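Long-range contacts in CDA peptide synthetase I (Streptomyces coelicolor, PDB 5DU9), which is a peptide synthetase, represented here by a condensation domain with a mixed alpha/beta fold: residues A[36-41]-A[373-378]; A[104-109]-A[141-146]; A[117-122]-A[381-386]. The protein carries 1 engineered substitution. One frame throughout, in Å; residues are numbered along the deposited sequence.

All three contacts gather on one six-stranded mixed sheet. Interaction 2 is the edge of that sheet: strand 103-107 pairs directly with strand 138-146 through backbone bonds, with a polar side-chain bond on one face. Interaction 1 lies near the other edge, where strand 33-40 meets strand 373-374 and the turn after it by apolar packing, with one water at the exposed end. Interaction 3 joins helix 114-126, the crossover helix of interaction 2, to strand 379-384, which bonds to strand 33-40 of interaction 1. It is the most central of the three and mixes an arginine-amide bond with buried methyl packing. Trp121 of the helix also packs on Ile106, Arg104 and Phe143 of interaction 2.

Interaction 1. Residues A[36-41]-A[373-378]; sequences SCLEID and VDFGGP
Leu38 and Ile40 of strand 33-40 pack against Val373, Phe375 and Pro378, with no direct hydrogen bond between the two segments. Strand 379-384 lies between the two strands in the sheet, so they meet through side chains and not by backbone pairing. Leu38 CD1 comes to the edge of the Phe375 ring, near its plane, and lies 3.8 Å from CZ. CD1 also reaches Val373, while CD2 touches Val373 alone of the two, 4.1 Å from its CG2. Ile40 uses two branches. Its CD1 approaches Phe375 CE2 at 3.9 Å, and its CG2 touches Pro378 CB at 3.8 Å. CG1 of Ile40 is anti to the carbonyl carbon (chi1 -61°), which sends CD1 to the ring while CG2 is left to meet the proline.

Polar contacts lie at the end of the strand. Asp41 OD2 accepts a bond of 2.6 Å from a water, which also donates to Gly377 O at 3.0 Å. Asp41 OD1 accepts from the backbone N of Val379, just past the turn. Within the turn, Asp374 OD1 takes the N-H of Gly376 at 3.0 Å, which makes an Asx turn. The bond reaches OD1 from above the carboxylate plane.

Helix 163-182 covers the same apolar cluster: Tyr170 touches Leu38, and Ala174 touches Val373 and Phe375. Leu44 packs on Phe375 and Pro378. Buried methyls and the ring thus seat the turn against strand 33-40, while the Asp41 carboxylate ties the turn's exposed end, directly at Val379 N and through water at Gly377 O.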
ATOM      1  N   SER A  36       5.436  -4.909   5.273  1.00 15.73           N
ATOM      2  CA  SER A  36       4.752  -6.094   4.788  1.00 14.76           C
ATOM      3  C   SER A  36       5.622  -7.275   5.160  1.00 15.50           C
ATOM      4  O   SER A  36       6.709  -7.096   5.710  1.00 15.17           O
ATOM      5  CB  SER A  36       4.530  -6.040   3.279  1.00 15.47           C
ATOM      6  OG  SER A  36       5.770  -6.067   2.592  1.00 19.22           O
ATOM      7  N   CYS A  37       5.160  -8.480   4.859  1.00 16.30           N
ATOM      8  CA  CYS A  37       5.989  -9.656   5.061  1.00 17.66           C
ATOM      9  C   CYS A  37       5.647 -10.737   4.051  1.00 22.74           C
ATOM     10  O   CYS A  37       4.624 -10.653   3.374  1.00 20.41           O
ATOM     11  CB  CYS A  37       5.831 -10.195   6.485  1.00 18.88           C
ATOM     12  SG  CYS A  37       4.194 -10.851   6.879  1.00 23.79           S
ATOM     13  N   LEU A  38       6.532 -11.725   3.942  1.00 18.79           N
ATOM     14  CA  LEU A  38       6.281 -12.927   3.157  1.00 17.03           C
ATOM     15  C   LEU A  38       6.116 -14.112   4.089  1.00 23.01           C
ATOM     16  O   LEU A  38       6.976 -14.366   4.929  1.00 18.73           O
ATOM     17  CB  LEU A  38       7.429 -13.219   2.185  1.00 19.52           C
ATOM     18  CG  LEU A  38       7.729 -12.259   1.038  1.00 18.82           C
ATOM     19  CD1 LEU A  38       8.916 -12.789   0.253  1.00 26.64           C
ATOM     20  CD2 LEU A  38       6.524 -12.072   0.127  1.00 23.61           C
ATOM     21  N   GLU A  39       5.010 -14.831   3.941  1.00 20.14           N
ATOM     22  CA  GLU A  39       4.833 -16.098   4.624  1.00 21.43           C
ATOM     23  C   GLU A  39       5.413 -17.181   3.731  1.00 28.32           C
ATOM     24  O   GLU A  39       4.921 -17.410   2.628  1.00 26.04           O
ATOM     25  CB  GLU A  39       3.359 -16.345   4.929  1.00 22.70           C
ATOM     26  CG  GLU A  39       2.773 -15.319   5.887  1.00 26.46           C
ATOM     27  CD  GLU A  39       1.290 -15.515   6.133  1.00 36.90           C
ATOM     28  OE1 GLU A  39       0.611 -16.098   5.262  1.00 44.82           O
ATOM     29  OE2 GLU A  39       0.805 -15.087   7.202  1.00 42.06           O
ATOM     30  N   ILE A  40       6.469 -17.833   4.211  1.00 25.39           N
ATOM     31  CA  ILE A  40       7.260 -18.745   3.393  1.00 27.53           C
ATOM     32  C   ILE A  40       7.104 -20.173   3.915  1.00 27.70           C
ATOM     33  O   ILE A  40       7.258 -20.425   5.108  1.00 25.37           O
ATOM     34  CB  ILE A  40       8.741 -18.307   3.376  1.00 24.83           C
ATOM     35  CG1 ILE A  40       8.852 -16.903   2.767  1.00 27.50           C
ATOM     36  CG2 ILE A  40       9.594 -19.287   2.585  1.00 30.13           C
ATOM     37  CD1 ILE A  40      10.095 -16.138   3.165  1.00 25.93           C
ATOM     38  N   ASP A  41       6.792 -21.098   3.009  1.00 25.30           N
ATOM     39  CA  ASP A  41       6.307 -22.421   3.395  1.00 29.90           C
ATOM     40  C   ASP A  41       7.401 -23.479   3.536  1.00 37.30           C
ATOM     41  O   ASP A  41       7.100 -24.660   3.705  1.00 40.10           O
ATOM     42  CB  ASP A  41       5.260 -22.901   2.380  1.00 32.70           C
ATOM     43  CG  ASP A  41       5.839 -23.120   0.989  1.00 40.43           C
ATOM     44  OD1 ASP A  41       7.012 -22.761   0.755  1.00 36.30           O
ATOM     45  OD2 ASP A  41       5.111 -23.651   0.123  1.00 42.64           O
ATOM     46  N   VAL A 373       6.275 -15.661  -4.416  1.00 21.11           N
ATOM     47  CA  VAL A 373       7.705 -15.429  -4.556  1.00 25.79           C
ATOM     48  C   VAL A 373       8.465 -16.748  -4.444  1.00 23.69           C
ATOM     49  O   VAL A 373       8.345 -17.460  -3.450  1.00 26.52           O
ATOM     50  CB  VAL A 373       8.206 -14.423  -3.492  1.00 20.68           C
ATOM     51  CG1 VAL A 373       9.711 -14.243  -3.567  1.00 25.57           C
ATOM     52  CG2 VAL A 373       7.509 -13.081  -3.673  1.00 25.23           C
ATOM     53  N   ASP A 374       9.255 -17.060  -5.468  1.00 25.84           N
ATOM     54  CA  ASP A 374       9.907 -18.363  -5.571  1.00 29.62           C
ATOM     55  C   ASP A 374      11.345 -18.333  -5.058  1.00 28.91           C
ATOM     56  O   ASP A 374      12.223 -17.734  -5.677  1.00 29.21           O
ATOM     57  CB  ASP A 374       9.885 -18.844  -7.025  1.00 36.23           C
ATOM     58  CG  ASP A 374      10.438 -20.249  -7.189  1.00 43.08           C
ATOM     59  OD1 ASP A 374      10.472 -21.003  -6.194  1.00 41.33           O
ATOM     60  OD2 ASP A 374      10.835 -20.601  -8.320  1.00 60.21           O
ATOM     61  N   PHE A 375      11.583 -18.997  -3.930  1.00 28.89           N
ATOM     62  CA  PHE A 375      12.918 -19.065  -3.350  1.00 27.18           C
ATOM     63  C   PHE A 375      13.640 -20.352  -3.753  1.00 32.03           C
ATOM     64  O   PHE A 375      14.605 -20.762  -3.107  1.00 36.73           O
ATOM     65  CB  PHE A 375      12.839 -18.953  -1.825  1.00 29.42           C
ATOM     66  CG  PHE A 375      12.507 -17.572  -1.344  1.00 25.50           C
ATOM     67  CD1 PHE A 375      13.504 -16.623  -1.195  1.00 25.70           C
ATOM     68  CD2 PHE A 375      11.200 -17.221  -1.045  1.00 26.35           C
ATOM     69  CE1 PHE A 375      13.203 -15.344  -0.755  1.00 24.69           C
ATOM     70  CE2 PHE A 375      10.895 -15.944  -0.607  1.00 29.56           C
ATOM     71  CZ  PHE A 375      11.901 -15.007  -0.462  1.00 22.90           C
ATOM     72  N   GLY A 376      13.171 -20.980  -4.827  1.00 32.95           N
ATOM     73  CA  GLY A 376      13.798 -22.183  -5.348  1.00 39.08           C
ATOM     74  C   GLY A 376      13.320 -23.425  -4.625  1.00 43.20           C
ATOM     75  O   GLY A 376      14.113 -24.294  -4.259  1.00 50.27           O
ATOM     76  N   GLY A 377      12.007 -23.508  -4.431  1.00 38.61           N
ATOM     77  CA  GLY A 377      11.393 -24.579  -3.670  1.00 42.31           C
ATOM     78  C   GLY A 377      10.395 -23.975  -2.704  1.00 33.74           C
ATOM     79  O   GLY A 377       9.185 -24.054  -2.927  1.00 36.76           O
ATOM     80  N   PRO A 378      10.896 -23.351  -1.625  1.00 35.14           N
ATOM     81  CA  PRO A 378      10.018 -22.568  -0.751  1.00 31.43           C
ATOM     82  C   PRO A 378       9.356 -21.432  -1.518  1.00 30.71           C
ATOM     83  O   PRO A 378       9.990 -20.830  -2.386  1.00 34.87           O
ATOM     84  CB  PRO A 378      10.969 -22.024   0.320  1.00 33.70           C
ATOM     85  CG  PRO A 378      12.151 -22.917   0.281  1.00 38.00           C
ATOM     86  CD  PRO A 378      12.286 -23.357  -1.142  1.00 45.94           C
TER
HETATM   87  O   HOH W   1       6.356 -24.580  -1.950  1.00 38.83           O

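Interaction 2. Residues A[104-109]-A[141-146]; sequences RHIDLS and ALFTLG
The parallel pair of a beta-alpha-beta crossover makes this contact. Strand 103-107, helix 114-126 and strand 138-146 follow one another, and the two strands lie side by side at the edge of the sheet. Leu142 N donates to Arg104 O at 2.7 Å, and Ile106 N donates to Leu142 O. Thr144 N then bonds to Ile106 O at 3.0 Å. Leu108 N continues the pattern past the strand end by donating to Thr144 O.

On the face of His105 and Thr144, His105 NE2 and Thr144 OG1 share a nearly straight bond of 2.7 Å (173°). The hydroxyl lies at the ring edge, near its plane. The imidazole reaches it with CG anti to the backbone N (chi1 -177°). His46 of helix 46-58 stacks on this ring.

On the other face, Ile106 and Phe143 run side by side, with Ile106 CD1 3.5 Å from Phe143 CE1. Leu108 CD1 adds a contact of 3.7 Å to Phe143 CD1. Trp121 of the crossover helix meets the Phe143 ring edge-to-face and touches Ile106.

At the end of the strand, Asp107 OD1 accepts from both Ser109 OG, at 2.6 Å, and Ser109 N, at 2.9 Å. The latter bond forms an Asx turn. The chemistry separates by face: an imidazole-hydroxyl bond adds to the backbone pairing on one, and apolar groups meet the crossover helix on the other.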
ATOM      1  N   ARG A 104      18.180  -9.766  10.203  1.00 22.09           N
ATOM      2  CA  ARG A 104      18.073 -10.438  11.486  1.00 27.09           C
ATOM      3  C   ARG A 104      17.530 -11.845  11.280  1.00 28.81           C
ATOM      4  O   ARG A 104      16.712 -12.077  10.389  1.00 24.27           O
ATOM      5  CB  ARG A 104      17.163  -9.664  12.439  1.00 28.36           C
ATOM      6  CG  ARG A 104      17.624  -8.255  12.764  1.00 29.41           C
ATOM      7  CD  ARG A 104      16.716  -7.637  13.816  1.00 35.02           C
ATOM      8  NE  ARG A 104      16.998  -6.221  14.048  1.00 30.54           N
ATOM      9  CZ  ARG A 104      17.855  -5.756  14.952  1.00 25.17           C
ATOM     10  NH1 ARG A 104      18.541  -6.587  15.725  1.00 34.53           N
ATOM     11  NH2 ARG A 104      18.032  -4.448  15.084  1.00 50.87           N
ATOM     12  N   HIS A 105      18.002 -12.779  12.096  1.00 25.25           N
ATOM     13  CA  HIS A 105      17.392 -14.100  12.181  1.00 28.03           C
ATOM     14  C   HIS A 105      16.833 -14.311  13.572  1.00 26.56           C
ATOM     15  O   HIS A 105      17.578 -14.369  14.551  1.00 29.07           O
ATOM     16  CB  HIS A 105      18.383 -15.212  11.861  1.00 28.56           C
ATOM     17  CG  HIS A 105      17.762 -16.574  11.867  1.00 36.18           C
ATOM     18  ND1 HIS A 105      18.462 -17.717  12.184  1.00 43.70           N
ATOM     19  CD2 HIS A 105      16.494 -16.970  11.600  1.00 30.89           C
ATOM     20  CE1 HIS A 105      17.654 -18.760  12.109  1.00 36.85           C
ATOM     21  NE2 HIS A 105      16.455 -18.334  11.756  1.00 32.33           N
ATOM     22  N   ILE A 106      15.514 -14.421  13.646  1.00 26.43           N
ATOM     23  CA  ILE A 106      14.823 -14.645  14.903  1.00 26.09           C
ATOM     24  C   ILE A 106      14.186 -16.026  14.872  1.00 27.34           C
ATOM     25  O   ILE A 106      13.197 -16.248  14.175  1.00 25.72           O
ATOM     26  CB  ILE A 106      13.766 -13.561  15.155  1.00 28.33           C
ATOM     27  CG1 ILE A 106      14.452 -12.192  15.216  1.00 40.78           C
ATOM     28  CG2 ILE A 106      13.006 -13.842  16.448  1.00 31.26           C
ATOM     29  CD1 ILE A 106      13.514 -11.021  15.322  1.00 38.25           C
ATOM     30  N   ASP A 107      14.773 -16.950  15.625  1.00 31.19           N
ATOM     31  CA  ASP A 107      14.310 -18.328  15.658  1.00 30.05           C
ATOM     32  C   ASP A 107      13.214 -18.492  16.706  1.00 30.50           C
ATOM     33  O   ASP A 107      13.491 -18.570  17.900  1.00 32.11           O
ATOM     34  CB  ASP A 107      15.481 -19.273  15.947  1.00 35.96           C
ATOM     35  CG  ASP A 107      15.105 -20.738  15.804  1.00 40.76           C
ATOM     36  OD1 ASP A 107      13.905 -21.043  15.652  1.00 36.58           O
ATOM     37  OD2 ASP A 107      16.016 -21.591  15.851  1.00 45.81           O
ATOM     38  N   LEU A 108      11.969 -18.538  16.242  1.00 29.64           N
ATOM     39  CA  LEU A 108      10.829 -18.751  17.124  1.00 30.02           C
ATOM     40  C   LEU A 108      10.355 -20.201  17.056  1.00 34.66           C
ATOM     41  O   LEU A 108       9.277 -20.535  17.547  1.00 35.34           O
ATOM     42  CB  LEU A 108       9.693 -17.794  16.758  1.00 28.03           C
ATOM     43  CG  LEU A 108      10.049 -16.307  16.872  1.00 28.61           C
ATOM     44  CD1 LEU A 108       8.939 -15.428  16.316  1.00 30.53           C
ATOM     45  CD2 LEU A 108      10.349 -15.932  18.319  1.00 34.46           C
ATOM     46  N   SER A 109      11.169 -21.064  16.450  1.00 32.08           N
ATOM     47  CA  SER A 109      10.874 -22.489  16.421  1.00 36.60           C
ATOM     48  C   SER A 109      11.096 -23.064  17.810  1.00 44.15           C
ATOM     49  O   SER A 109      12.233 -23.279  18.230  1.00 79.14           O
ATOM     50  CB  SER A 109      11.751 -23.217  15.402  1.00 41.00           C
ATOM     51  OG  SER A 109      13.037 -23.479  15.936  1.00 39.41           O
ATOM     52  N   ALA A 141      13.954  -8.724   8.793  1.00 16.81           N
ATOM     53  CA  ALA A 141      14.059  -9.860   9.699  1.00 19.92           C
ATOM     54  C   ALA A 141      13.503 -11.126   9.069  1.00 20.72           C
ATOM     55  O   ALA A 141      12.452 -11.106   8.431  1.00 20.63           O
ATOM     56  CB  ALA A 141      13.338  -9.565  11.005  1.00 20.23           C
ATOM     57  N   LEU A 142      14.235 -12.220   9.252  1.00 19.58           N
ATOM     58  CA  LEU A 142      13.770 -13.546   8.882  1.00 24.91           C
ATOM     59  C   LEU A 142      13.387 -14.284  10.152  1.00 23.51           C
ATOM     60  O   LEU A 142      14.223 -14.479  11.032  1.00 23.53           O
ATOM     61  CB  LEU A 142      14.851 -14.318   8.119  1.00 24.10           C
ATOM     62  CG  LEU A 142      14.485 -15.750   7.716  1.00 28.03           C
ATOM     63  CD1 LEU A 142      13.411 -15.748   6.635  1.00 27.54           C
ATOM     64  CD2 LEU A 142      15.716 -16.515   7.259  1.00 28.97           C
ATOM     65  N   PHE A 143      12.120 -14.667  10.254  1.00 20.76           N
ATOM     66  CA  PHE A 143      11.652 -15.467  11.378  1.00 25.14           C
ATOM     67  C   PHE A 143      11.593 -16.938  10.992  1.00 25.33           C
ATOM     68  O   PHE A 143      11.132 -17.276   9.904  1.00 25.95           O
ATOM     69  CB  PHE A 143      10.269 -15.007  11.839  1.00 22.91           C
ATOM     70  CG  PHE A 143      10.230 -13.598  12.347  1.00 20.28           C
ATOM     71  CD1 PHE A 143      10.435 -13.326  13.690  1.00 22.85           C
ATOM     72  CD2 PHE A 143       9.974 -12.543  11.486  1.00 18.73           C
ATOM     73  CE1 PHE A 143      10.392 -12.031  14.162  1.00 24.32           C
ATOM     74  CE2 PHE A 143       9.930 -11.244  11.956  1.00 22.75           C
ATOM     75  CZ  PHE A 143      10.137 -10.991  13.295  1.00 20.96           C
ATOM     76  N   THR A 144      12.074 -17.801  11.882  1.00 27.83           N
ATOM     77  CA  THR A 144      11.823 -19.235  11.782  1.00 27.18           C
ATOM     78  C   THR A 144      10.644 -19.552  12.696  1.00 30.02           C
ATOM     79  O   THR A 144      10.668 -19.213  13.879  1.00 31.14           O
ATOM     80  CB  THR A 144      13.054 -20.068  12.183  1.00 28.91           C
ATOM     81  OG1 THR A 144      14.165 -19.721  11.348  1.00 33.10           O
ATOM     82  CG2 THR A 144      12.767 -21.561  12.045  1.00 29.96           C
ATOM     83  N   LEU A 145       9.614 -20.198  12.150  1.00 30.73           N
ATOM     84  CA  LEU A 145       8.362 -20.397  12.885  1.00 28.06           C
ATOM     85  C   LEU A 145       8.091 -21.832  13.321  1.00 35.38           C
ATOM     86  O   LEU A 145       7.095 -22.096  13.997  1.00 54.82           O
ATOM     87  CB  LEU A 145       7.187 -19.928  12.032  1.00 26.87           C
ATOM     88  CG  LEU A 145       7.210 -18.468  11.586  1.00 26.42           C
ATOM     89  CD1 LEU A 145       5.938 -18.153  10.813  1.00 29.30           C
ATOM     90  CD2 LEU A 145       7.369 -17.526  12.770  1.00 28.43           C
ATOM     91  N   GLY A 146       8.958 -22.758  12.937  1.00 30.80           N
ATOM     92  CA  GLY A 146       8.709 -24.161  13.221  1.00 45.72           C
ATOM     93  C   GLY A 146       7.902 -24.795  12.103  1.00 47.26           C
ATOM     94  O   GLY A 146       7.194 -24.105  11.368  1.00 40.02           O
TER

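Interaction 3. Residues A[117-122]-A[381-386]; sequences EAQRWM and LMRSIS
Gln119 OE1 is gripped by both terminal nitrogens of Arg383. The bond from Arg383 NH1 to OE1 is 3.2 Å long with an angle of 155° at the hydrogen. The second, from Arg383 NH2 to the same OE1, is weak at 3.4 Å. The oxygen sits at the edge of the guanidinium, in its plane, and NH1 lies in the carbonyl plane of the amide. The two flat groups are nevertheless turned 47° against each other. Gln119 comes from helix 114-126, its chain bent at chi2 (68°), and this bend carries the amide across to the arginine. Arg383 runs out extended from strand 379-384 to meet it.

Each polar group has a further partner. Arg383 NE forms a salt bridge with Glu39 OE2 of the adjacent strand 33-40. Gln119 NE2 donates to Asp123 OD1 one turn on along the helix. It also makes a weak bond of 3.1 Å to a water, which donates to Ile385 O at 2.8 Å.

Beside the polar bonds, Met122 and Ile385 form the apolar part. Met122 CE lies 3.6 Å from Ile385 CD1, and Met122 SD is 3.8 Å from the same methyl. Their side chains cross at about a right angle. The Met122 methyl also lies 3.9 Å from Arg383 NH2, approaching the guanidinium obliquely.

The crossover helix packs on a face of the sheet, where Met122 touches Leu151 and Tyr153 of strand 149-157. Its contact with Arg383 spans that strand and 33-40. Ile385 stands where the chain turns a corner: Ile385 and Ser386 both face Gly35 in a classic beta bulge. The arginine charge is probably balanced chiefly by Glu39, with neutral Gln119 adding a directional bond to the helix.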
ATOM      1  N   GLU A 117       4.287 -14.044  18.284  1.00 28.82           N
ATOM      2  CA  GLU A 117       5.534 -13.399  18.684  1.00 31.56           C
ATOM      3  C   GLU A 117       6.150 -12.619  17.530  1.00 24.81           C
ATOM      4  O   GLU A 117       6.722 -11.545  17.732  1.00 25.31           O
ATOM      5  CB  GLU A 117       6.535 -14.433  19.199  1.00 27.73           C
ATOM      6  CG  GLU A 117       6.295 -14.852  20.627  1.00 33.96           C
ATOM      7  CD  GLU A 117       6.395 -13.691  21.598  1.00 39.58           C
ATOM      8  OE1 GLU A 117       7.470 -13.058  21.658  1.00 42.71           O
ATOM      9  OE2 GLU A 117       5.395 -13.405  22.289  1.00 42.63           O
ATOM     10  N   ALA A 118       6.042 -13.167  16.325  1.00 23.35           N
ATOM     11  CA  ALA A 118       6.555 -12.496  15.142  1.00 21.06           C
ATOM     12  C   ALA A 118       5.800 -11.193  14.898  1.00 20.62           C
ATOM     13  O   ALA A 118       6.402 -10.168  14.584  1.00 21.76           O
ATOM     14  CB  ALA A 118       6.451 -13.406  13.931  1.00 24.54           C
ATOM     15  N   GLN A 119       4.479 -11.236  15.055  1.00 22.86           N
ATOM     16  CA  GLN A 119       3.650 -10.052  14.857  1.00 20.70           C
ATOM     17  C   GLN A 119       4.019  -8.978  15.871  1.00 19.89           C
ATOM     18  O   GLN A 119       4.128  -7.802  15.530  1.00 22.86           O
ATOM     19  CB  GLN A 119       2.162 -10.402  14.976  1.00 22.42           C
ATOM     20  CG  GLN A 119       1.220  -9.214  14.754  1.00 23.63           C
ATOM     21  CD  GLN A 119       1.232  -8.708  13.318  1.00 22.37           C
ATOM     22  OE1 GLN A 119       1.027  -9.474  12.377  1.00 26.12           O
ATOM     23  NE2 GLN A 119       1.470  -7.413  13.149  1.00 23.70           N
ATOM     24  N   ARG A 120       4.211  -9.396  17.117  1.00 24.59           N
ATOM     25  CA  ARG A 120       4.595  -8.481  18.183  1.00 22.33           C
ATOM     26  C   ARG A 120       5.940  -7.828  17.868  1.00 26.69           C
ATOM     27  O   ARG A 120       6.129  -6.636  18.110  1.00 24.07           O
ATOM     28  CB  ARG A 120       4.657  -9.217  19.523  1.00 24.47           C
ATOM     29  CG  ARG A 120       5.039  -8.329  20.692  1.00 33.05           C
ATOM     30  CD  ARG A 120       4.915  -9.059  22.019  1.00 38.61           C
ATOM     31  NE  ARG A 120       5.485  -8.280  23.114  1.00 48.40           N
ATOM     32  CZ  ARG A 120       6.790  -8.117  23.312  1.00 53.22           C
ATOM     33  NH1 ARG A 120       7.666  -8.675  22.486  1.00 47.55           N
ATOM     34  NH2 ARG A 120       7.221  -7.391  24.334  1.00 49.02           N
ATOM     35  N   TRP A 121       6.865  -8.607  17.317  1.00 23.11           N
ATOM     36  CA  TRP A 121       8.181  -8.088  16.954  1.00 23.61           C
ATOM     37  C   TRP A 121       8.068  -7.040  15.855  1.00 19.40           C
ATOM     38  O   TRP A 121       8.703  -5.983  15.919  1.00 21.93           O
ATOM     39  CB  TRP A 121       9.105  -9.221  16.496  1.00 23.96           C
ATOM     40  CG  TRP A 121      10.555  -8.835  16.488  1.00 23.44           C
ATOM     41  CD1 TRP A 121      11.481  -9.118  17.448  1.00 22.88           C
ATOM     42  CD2 TRP A 121      11.241  -8.089  15.476  1.00 20.45           C
ATOM     43  NE1 TRP A 121      12.703  -8.596  17.096  1.00 22.87           N
ATOM     44  CE2 TRP A 121      12.581  -7.957  15.893  1.00 21.38           C
ATOM     45  CE3 TRP A 121      10.853  -7.517  14.260  1.00 18.37           C
ATOM     46  CZ2 TRP A 121      13.534  -7.282  15.133  1.00 21.42           C
ATOM     47  CZ3 TRP A 121      11.801  -6.844  13.514  1.00 19.83           C
ATOM     48  CH2 TRP A 121      13.125  -6.734  13.953  1.00 20.73           C
ATOM     49  N   MET A 122       7.259  -7.339  14.842  1.00 18.61           N
ATOM     50  CA  MET A 122       7.078  -6.430  13.719  1.00 18.53           C
ATOM     51  C   MET A 122       6.387  -5.141  14.165  1.00 16.44           C
ATOM     52  O   MET A 122       6.742  -4.054  13.715  1.00 20.82           O
ATOM     53  CB  MET A 122       6.276  -7.110  12.606  1.00 16.87           C
ATOM     54  CG  MET A 122       7.022  -8.255  11.932  1.00 15.70           C
ATOM     55  SD  MET A 122       6.138  -8.983  10.537  1.00 18.32           S
ATOM     56  CE  MET A 122       4.813  -9.848  11.370  1.00 21.15           C
ATOM     57  N   LEU A 381       4.293 -15.946   0.200  1.00 19.15           N
ATOM     58  CA  LEU A 381       3.045 -15.227  -0.030  1.00 21.90           C
ATOM     59  C   LEU A 381       3.043 -13.918   0.750  1.00 24.46           C
ATOM     60  O   LEU A 381       3.228 -13.907   1.965  1.00 24.68           O
ATOM     61  CB  LEU A 381       1.847 -16.086   0.376  1.00 25.86           C
ATOM     62  CG  LEU A 381       1.717 -17.432  -0.340  1.00 32.31           C
ATOM     63  CD1 LEU A 381       0.496 -18.184   0.166  1.00 34.12           C
ATOM     64  CD2 LEU A 381       1.643 -17.248  -1.851  1.00 38.79           C
ATOM     65  N   MET A 382       2.833 -12.814   0.046  1.00 22.81           N
ATOM     66  CA  MET A 382       2.928 -11.497   0.665  1.00 23.18           C
ATOM     67  C   MET A 382       1.685 -11.179   1.486  1.00 22.12           C
ATOM     68  O   MET A 382       0.567 -11.507   1.089  1.00 29.78           O
ATOM     69  CB  MET A 382       3.136 -10.423  -0.406  1.00 23.94           C
ATOM     70  CG  MET A 382       3.314  -9.012   0.145  1.00 28.10           C
ATOM     71  SD  MET A 382       3.835  -7.853  -1.138  1.00 40.60           S
ATOM     72  CE  MET A 382       3.499  -6.287  -0.332  1.00 33.90           C
ATOM     73  N   ARG A 383       1.885 -10.552   2.641  1.00 21.36           N
ATOM     74  CA  ARG A 383       0.771  -9.959   3.364  1.00 23.31           C
ATOM     75  C   ARG A 383       1.186  -8.620   3.951  1.00 23.92           C
ATOM     76  O   ARG A 383       2.347  -8.398   4.311  1.00 23.50           O
ATOM     77  CB  ARG A 383       0.235 -10.900   4.453  1.00 35.18           C
ATOM     78  CG  ARG A 383       1.021 -10.985   5.752  1.00 41.58           C
ATOM     79  CD  ARG A 383       0.165 -11.668   6.816  1.00 40.74           C
ATOM     80  NE  ARG A 383       0.926 -12.080   7.996  1.00 41.60           N
ATOM     81  CZ  ARG A 383       0.945 -11.435   9.162  1.00 32.38           C
ATOM     82  NH1 ARG A 383       0.242 -10.322   9.344  1.00 53.57           N
ATOM     83  NH2 ARG A 383       1.675 -11.912  10.161  1.00 39.18           N
ATOM     84  N   SER A 384       0.214  -7.725   4.021  1.00 20.86           N
ATOM     85  CA  SER A 384       0.442  -6.369   4.488  1.00 20.41           C
ATOM     86  C   SER A 384       0.567  -6.342   6.007  1.00 20.84           C
ATOM     87  O   SER A 384      -0.108  -7.099   6.705  1.00 21.72           O
ATOM     88  CB  SER A 384      -0.701  -5.463   4.020  1.00 20.25           C
ATOM     89  OG  SER A 384      -0.494  -4.122   4.420  1.00 19.00           O
ATOM     90  N   ILE A 385       1.449  -5.487   6.516  1.00 18.80           N
ATOM     91  CA  ILE A 385       1.580  -5.283   7.958  1.00 17.22           C
ATOM     92  C   ILE A 385       1.017  -3.916   8.320  1.00 19.98           C
ATOM     93  O   ILE A 385       0.232  -3.788   9.258  1.00 25.18           O
ATOM     94  CB  ILE A 385       3.052  -5.398   8.427  1.00 21.70           C
ATOM     95  CG1 ILE A 385       3.568  -6.829   8.231  1.00 23.72           C
ATOM     96  CG2 ILE A 385       3.199  -4.983   9.888  1.00 25.23           C
ATOM     97  CD1 ILE A 385       2.832  -7.894   9.039  1.00 24.65           C
ATOM     98  N   SER A 386       1.428  -2.901   7.569  1.00 20.34           N
ATOM     99  CA  SER A 386       0.882  -1.559   7.714  1.00 17.38           C
ATOM    100  C   SER A 386       1.143  -0.781   6.433  1.00 18.41           C
ATOM    101  O   SER A 386       2.289  -0.618   6.031  1.00 19.06           O
ATOM    102  CB  SER A 386       1.495  -0.842   8.913  1.00 26.04           C
ATOM    103  OG  SER A 386       0.941   0.452   9.059  1.00 29.11           O
TER
HETATM  104  O   HOH W   2      -0.183  -5.745  11.191  1.00 26.29           O